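Local coordinates for TraI domain-containing protein (PDB 2IPQ), which is of unknown function but probably acts in conjugal DNA transfer as a TraI-like nickase/helicase, of which this chain is the C-terminal domain, at residues L2-W14 with E70-H82. Residues are numbered along the deposited sequence; the frame is centred on the assembly and turned at random.
Sequences LSSTELGDLFWSW and EQVQAAFEKMRKH
S4 meets segment 70-82 with backbone and side chain together: its carbonyl O lies 3.2 Å from A75 CB, and its OG rests against the aliphatic CD of K78. One turn on, L7 reaches across V72 at about a right angle. CG anti to the backbone N (chi1 -175°) directs the branch at helix 70-77, where CD1 meets V72 CG2 at 4.0 Å and CD2 packs on Q71 CB. G8 marks the closest backbone approach, its CA 4.5 Å from that of A75. A75 CB sits 3.5 Å from G8 N, and the selenium of M79, present as selenomethionine, lies 3.4 Å from G8 O, so A75 CB and the selenium pack directly on the glycine backbone. F11 lays its CB and ring against V72 CG1, then turns its CE1 edge over the face of F76 in an offset edge-to-face pair, centroids 5.0 Å apart and planes at 64°. F48 of helix 46-54 meets the F11 ring and also touches V72. W12 CE3 approaches the edge of F76 near its plane, while W12 CB touches M79 SE; the selenium stands oblique to the indole, a Met-aromatic contact. K81, its chain bent at chi2 and chi3, crosses one indole face and places CE 3.6 Å from the five-membered ring centroid, a CH-pi contact offset toward the NE1-CE2 side of the ring. The two segments share no hydrogen bond; the contact rests on van der Waals and aromatic packing, with 626 Å² buried in total. Helices 4-14 and 70-77, with axes 7.8 Å apart and crossing at -86°, form a nearly perpendicular helix pair packed closely through G8 and A75; with helix 46-54 against it, this is consistent with the helical part of a putative TraI C-terminal domain, a family grouped with helix-turn-helix proteins.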
loop_
_atom_site.group_PDB
_atom_site.type_symbol
_atom_site.label_atom_id
_atom_site.label_comp_id
_atom_site.label_asym_id
_atom_site.label_seq_id
_atom_site.Cartn_x
_atom_site.Cartn_y
_atom_site.Cartn_z
ATOM N N LEU A 2 20.139 -11.846 2.472
ATOM C CA LEU A 2 18.791 -12.030 3.106
ATOM C C LEU A 2 18.047 -13.263 2.590
ATOM O O LEU A 2 18.507 -13.941 1.673
ATOM C CB LEU A 2 17.925 -10.782 2.900
ATOM C CG LEU A 2 18.292 -9.540 3.719
ATOM C CD1 LEU A 2 18.195 -8.279 2.857
ATOM C CD2 LEU A 2 17.410 -9.428 4.952
ATOM N N SER A 3 16.892 -13.542 3.187
ATOM C CA SER A 3 16.100 -14.708 2.819
ATOM C C SER A 3 14.625 -14.321 2.755
ATOM O O SER A 3 14.208 -13.322 3.336
ATOM C CB SER A 3 16.300 -15.840 3.834
ATOM O OG SER A 3 15.682 -15.547 5.084
ATOM N N SER A 4 13.840 -15.124 2.048
ATOM C CA SER A 4 12.419 -14.859 1.880
ATOM C C SER A 4 11.729 -14.459 3.192
ATOM O O SER A 4 10.891 -13.559 3.211
ATOM C CB SER A 4 11.722 -16.063 1.223
ATOM O OG SER A 4 10.361 -15.785 0.911
ATOM N N THR A 5 12.078 -15.121 4.289
ATOM C CA THR A 5 11.522 -14.754 5.588
ATOM C C THR A 5 12.011 -13.385 6.067
ATOM O O THR A 5 11.214 -12.558 6.494
ATOM C CB THR A 5 11.783 -15.824 6.636
ATOM O OG1 THR A 5 11.205 -17.048 6.173
ATOM C CG2 THR A 5 11.134 -15.444 7.968
ATOM N N GLU A 6 13.319 -13.157 5.977
ATOM C CA GLU A 6 13.939 -11.941 6.476
ATOM C C GLU A 6 13.518 -10.730 5.649
ATOM O O GLU A 6 13.166 -9.677 6.183
ATOM C CB GLU A 6 15.465 -12.086 6.467
ATOM N N LEU A 7 13.563 -10.900 4.338
ATOM C CA LEU A 7 13.150 -9.888 3.389
ATOM C C LEU A 7 11.670 -9.484 3.553
ATOM O O LEU A 7 11.334 -8.308 3.568
ATOM C CB LEU A 7 13.425 -10.392 1.971
ATOM C CG LEU A 7 13.175 -9.424 0.819
ATOM C CD1 LEU A 7 13.894 -8.114 1.114
ATOM C CD2 LEU A 7 13.654 -10.026 -0.477
ATOM N N GLY A 8 10.795 -10.471 3.670
ATOM C CA GLY A 8 9.408 -10.245 4.068
ATOM C C GLY A 8 9.274 -9.364 5.302
ATOM O O GLY A 8 8.624 -8.306 5.235
ATOM N N ASP A 9 9.886 -9.809 6.412
ATOM C CA ASP A 9 9.870 -9.075 7.684
ATOM C C ASP A 9 10.452 -7.647 7.570
ATOM O O ASP A 9 9.943 -6.715 8.185
ATOM C CB ASP A 9 10.577 -9.852 8.790
ATOM C CG ASP A 9 9.737 -11.032 9.327
ATOM O OD1 ASP A 9 8.491 -10.932 9.313
ATOM O OD2 ASP A 9 10.327 -12.063 9.765
ATOM N N LEU A 10 11.505 -7.488 6.774
ATOM C CA LEU A 10 12.106 -6.187 6.528
ATOM C C LEU A 10 11.113 -5.286 5.823
ATOM O O LEU A 10 10.893 -4.141 6.228
ATOM C CB LEU A 10 13.322 -6.346 5.631
ATOM C CG LEU A 10 14.577 -5.539 5.954
ATOM C CD1 LEU A 10 15.516 -5.583 4.763
ATOM C CD2 LEU A 10 14.252 -4.098 6.345
ATOM N N PHE A 11 10.512 -5.791 4.750
ATOM C CA PHE A 11 9.620 -4.959 3.989
ATOM C C PHE A 11 8.395 -4.575 4.824
ATOM O O PHE A 11 7.937 -3.431 4.794
ATOM C CB PHE A 11 9.156 -5.639 2.705
ATOM C CG PHE A 11 7.938 -4.984 2.117
ATOM C CD1 PHE A 11 6.669 -5.398 2.476
ATOM C CD2 PHE A 11 8.065 -3.942 1.231
ATOM C CE1 PHE A 11 5.536 -4.765 1.934
ATOM C CE2 PHE A 11 6.941 -3.303 0.689
ATOM C CZ PHE A 11 5.672 -3.732 1.048
ATOM N N TRP A 12 7.855 -5.531 5.569
ATOM C CA TRP A 12 6.624 -5.287 6.314
ATOM C C TRP A 12 6.916 -4.370 7.522
ATOM O O TRP A 12 6.136 -3.458 7.854
ATOM C CB TRP A 12 6.050 -6.629 6.772
ATOM C CG TRP A 12 4.962 -6.492 7.775
ATOM C CD1 TRP A 12 5.016 -6.835 9.087
ATOM C CD2 TRP A 12 3.642 -5.979 7.542
ATOM N NE1 TRP A 12 3.813 -6.568 9.693
ATOM C CE2 TRP A 12 2.955 -6.034 8.765
ATOM C CE3 TRP A 12 2.983 -5.464 6.416
ATOM C CZ2 TRP A 12 1.634 -5.602 8.903
ATOM C CZ3 TRP A 12 1.672 -5.037 6.544
ATOM C CH2 TRP A 12 1.010 -5.107 7.783
ATOM N N SER A 13 8.051 -4.619 8.170
ATOM C CA SER A 13 8.544 -3.753 9.224
ATOM C C SER A 13 8.745 -2.307 8.749
ATOM O O SER A 13 8.385 -1.354 9.443
ATOM C CB SER A 13 9.864 -4.319 9.773
ATOM O OG SER A 13 10.454 -3.389 10.652
ATOM N N TRP A 14 9.322 -2.143 7.557
ATOM C CA TRP A 14 9.516 -0.817 6.959
ATOM C C TRP A 14 8.187 -0.115 6.646
ATOM O O TRP A 14 8.009 1.075 6.929
ATOM C CB TRP A 14 10.384 -0.940 5.693
ATOM C CG TRP A 14 10.359 0.283 4.766
ATOM C CD1 TRP A 14 11.195 1.367 4.801
ATOM C CD2 TRP A 14 9.448 0.513 3.684
ATOM N NE1 TRP A 14 10.854 2.264 3.808
ATOM C CE2 TRP A 14 9.787 1.759 3.106
ATOM C CE3 TRP A 14 8.375 -0.220 3.142
ATOM C CZ2 TRP A 14 9.092 2.292 2.010
ATOM C CZ3 TRP A 14 7.686 0.312 2.061
ATOM C CH2 TRP A 14 8.054 1.561 1.503
ATOM N N GLU A 70 10.424 -8.548 -7.689
ATOM C CA GLU A 70 9.814 -9.865 -7.651
ATOM C C GLU A 70 10.067 -10.569 -6.300
ATOM O O GLU A 70 9.139 -11.133 -5.724
ATOM C CB GLU A 70 10.330 -10.714 -8.832
ATOM C CG GLU A 70 9.284 -11.642 -9.509
ATOM C CD GLU A 70 9.907 -12.653 -10.520
ATOM O OE1 GLU A 70 9.539 -12.625 -11.725
ATOM O OE2 GLU A 70 10.760 -13.479 -10.115
ATOM N N GLN A 71 11.320 -10.531 -5.814
ATOM C CA GLN A 71 11.731 -11.118 -4.512
ATOM C C GLN A 71 10.935 -10.564 -3.330
ATOM O O GLN A 71 10.280 -11.302 -2.606
ATOM C CB GLN A 71 13.207 -10.848 -4.245
ATOM C CG GLN A 71 14.082 -12.086 -4.172
ATOM C CD GLN A 71 14.825 -12.336 -5.474
ATOM O OE1 GLN A 71 15.918 -12.907 -5.482
ATOM N NE2 GLN A 71 14.230 -11.906 -6.592
ATOM N N VAL A 72 10.999 -9.253 -3.143
ATOM C CA VAL A 72 10.275 -8.596 -2.061
ATOM C C VAL A 72 8.769 -8.864 -2.097
ATOM O O VAL A 72 8.187 -9.192 -1.071
ATOM C CB VAL A 72 10.498 -7.066 -2.065
ATOM C CG1 VAL A 72 9.939 -6.468 -0.791
ATOM C CG2 VAL A 72 11.969 -6.765 -2.164
ATOM N N GLN A 73 8.151 -8.719 -3.267
ATOM C CA GLN A 73 6.732 -9.034 -3.426
ATOM C C GLN A 73 6.360 -10.474 -3.055
ATOM O O GLN A 73 5.417 -10.701 -2.287
ATOM C CB GLN A 73 6.264 -8.724 -4.840
ATOM C CG GLN A 73 4.853 -9.213 -5.142
ATOM C CD GLN A 73 4.262 -8.491 -6.335
ATOM O OE1 GLN A 73 5.000 -7.993 -7.182
ATOM N NE2 GLN A 73 2.936 -8.417 -6.404
ATOM N N ALA A 74 7.099 -11.446 -3.592
ATOM C CA ALA A 74 6.930 -12.819 -3.176
ATOM C C ALA A 74 7.108 -12.978 -1.653
ATOM O O ALA A 74 6.328 -13.685 -0.976
ATOM C CB ALA A 74 7.904 -13.756 -3.943
ATOM N N ALA A 75 8.139 -12.342 -1.108
ATOM C CA ALA A 75 8.392 -12.495 0.317
ATOM C C ALA A 75 7.231 -11.839 1.074
ATOM O O ALA A 75 6.707 -12.384 2.046
ATOM C CB ALA A 75 9.729 -11.903 0.707
ATOM N N PHE A 76 6.812 -10.677 0.627
ATOM C CA PHE A 76 5.678 -10.016 1.280
ATOM C C PHE A 76 4.413 -10.882 1.270
ATOM O O PHE A 76 3.759 -11.015 2.290
ATOM C CB PHE A 76 5.358 -8.691 0.619
ATOM C CG PHE A 76 4.080 -8.071 1.120
ATOM C CD1 PHE A 76 3.944 -7.722 2.465
ATOM C CD2 PHE A 76 3.013 -7.849 0.251
ATOM C CE1 PHE A 76 2.765 -7.149 2.937
ATOM C CE2 PHE A 76 1.811 -7.282 0.714
ATOM C CZ PHE A 76 1.701 -6.928 2.055
ATOM N N GLU A 77 4.058 -11.447 0.120
ATOM C CA GLU A 77 2.791 -12.187 0.027
ATOM C C GLU A 77 2.743 -13.412 0.914
ATOM O O GLU A 77 1.667 -13.817 1.369
ATOM C CB GLU A 77 2.486 -12.595 -1.406
ATOM C CG GLU A 77 1.926 -11.460 -2.276
ATOM C CD GLU A 77 1.401 -11.990 -3.603
ATOM O OE1 GLU A 77 1.537 -13.220 -3.837
ATOM O OE2 GLU A 77 0.859 -11.199 -4.401
ATOM N N LYS A 78 3.910 -14.002 1.160
ATOM C CA LYS A 78 4.008 -15.211 1.977
ATOM C C LYS A 78 3.587 -14.941 3.420
ATOM O O LYS A 78 3.332 -15.858 4.180
ATOM C CB LYS A 78 5.426 -15.792 1.913
ATOM C CG LYS A 78 5.671 -16.594 0.627
ATOM C CD LYS A 78 7.152 -16.866 0.336
ATOM C CE LYS A 78 7.326 -18.156 -0.502
ATOM N NZ LYS A 78 6.995 -17.950 -1.960
HETATM N N MSE A 79 3.502 -13.669 3.795
HETATM C CA MSE A 79 3.189 -13.330 5.167
HETATM C C MSE A 79 1.707 -13.159 5.406
HETATM O O MSE A 79 1.248 -13.183 6.557
HETATM C CB MSE A 79 3.907 -12.067 5.564
HETATM C CG MSE A 79 5.406 -12.195 5.507
HETATM SE SE MSE A 79 6.051 -10.397 5.745
HETATM C CE MSE A 79 6.111 -10.457 7.757
ATOM N N ARG A 80 0.956 -12.986 4.324
ATOM C CA ARG A 80 -0.492 -13.027 4.425
ATOM C C ARG A 80 -1.015 -11.889 5.308
ATOM O O ARG A 80 -1.836 -12.108 6.177
ATOM C CB ARG A 80 -0.917 -14.374 5.021
ATOM C CG ARG A 80 -0.225 -15.530 4.343
ATOM C CD ARG A 80 -1.011 -16.848 4.532
ATOM N NE ARG A 80 -0.247 -17.957 3.880
ATOM C CZ ARG A 80 -0.752 -18.615 2.829
ATOM N NH1 ARG A 80 -0.006 -19.621 2.298
ATOM N NH2 ARG A 80 -2.018 -18.276 2.315
ATOM N N LYS A 81 -0.540 -10.674 5.084
ATOM C CA LYS A 81 -1.127 -9.508 5.751
ATOM C C LYS A 81 -2.189 -8.841 4.879
ATOM O O LYS A 81 -3.068 -8.114 5.384
ATOM C CB LYS A 81 -0.041 -8.482 6.112
ATOM C CG LYS A 81 1.202 -9.060 6.768
ATOM C CD LYS A 81 0.875 -9.588 8.151
ATOM C CE LYS A 81 1.953 -9.234 9.117
ATOM N NZ LYS A 81 1.898 -10.131 10.281
ATOM N N HIS A 82 -2.102 -9.078 3.572
ATOM C CA HIS A 82 -2.971 -8.404 2.614
ATOM C C HIS A 82 -4.361 -9.041 2.635
ATOM O O HIS A 82 -4.535 -10.224 2.980
ATOM C CB HIS A 82 -2.366 -8.399 1.202
ATOM C CG HIS A 82 -2.058 -9.762 0.652
ATOM N ND1 HIS A 82 -1.022 -10.546 1.122
ATOM C CD2 HIS A 82 -2.646 -10.474 -0.340
ATOM C CE1 HIS A 82 -0.995 -11.686 0.449
ATOM N NE2 HIS A 82 -1.973 -11.669 -0.440
#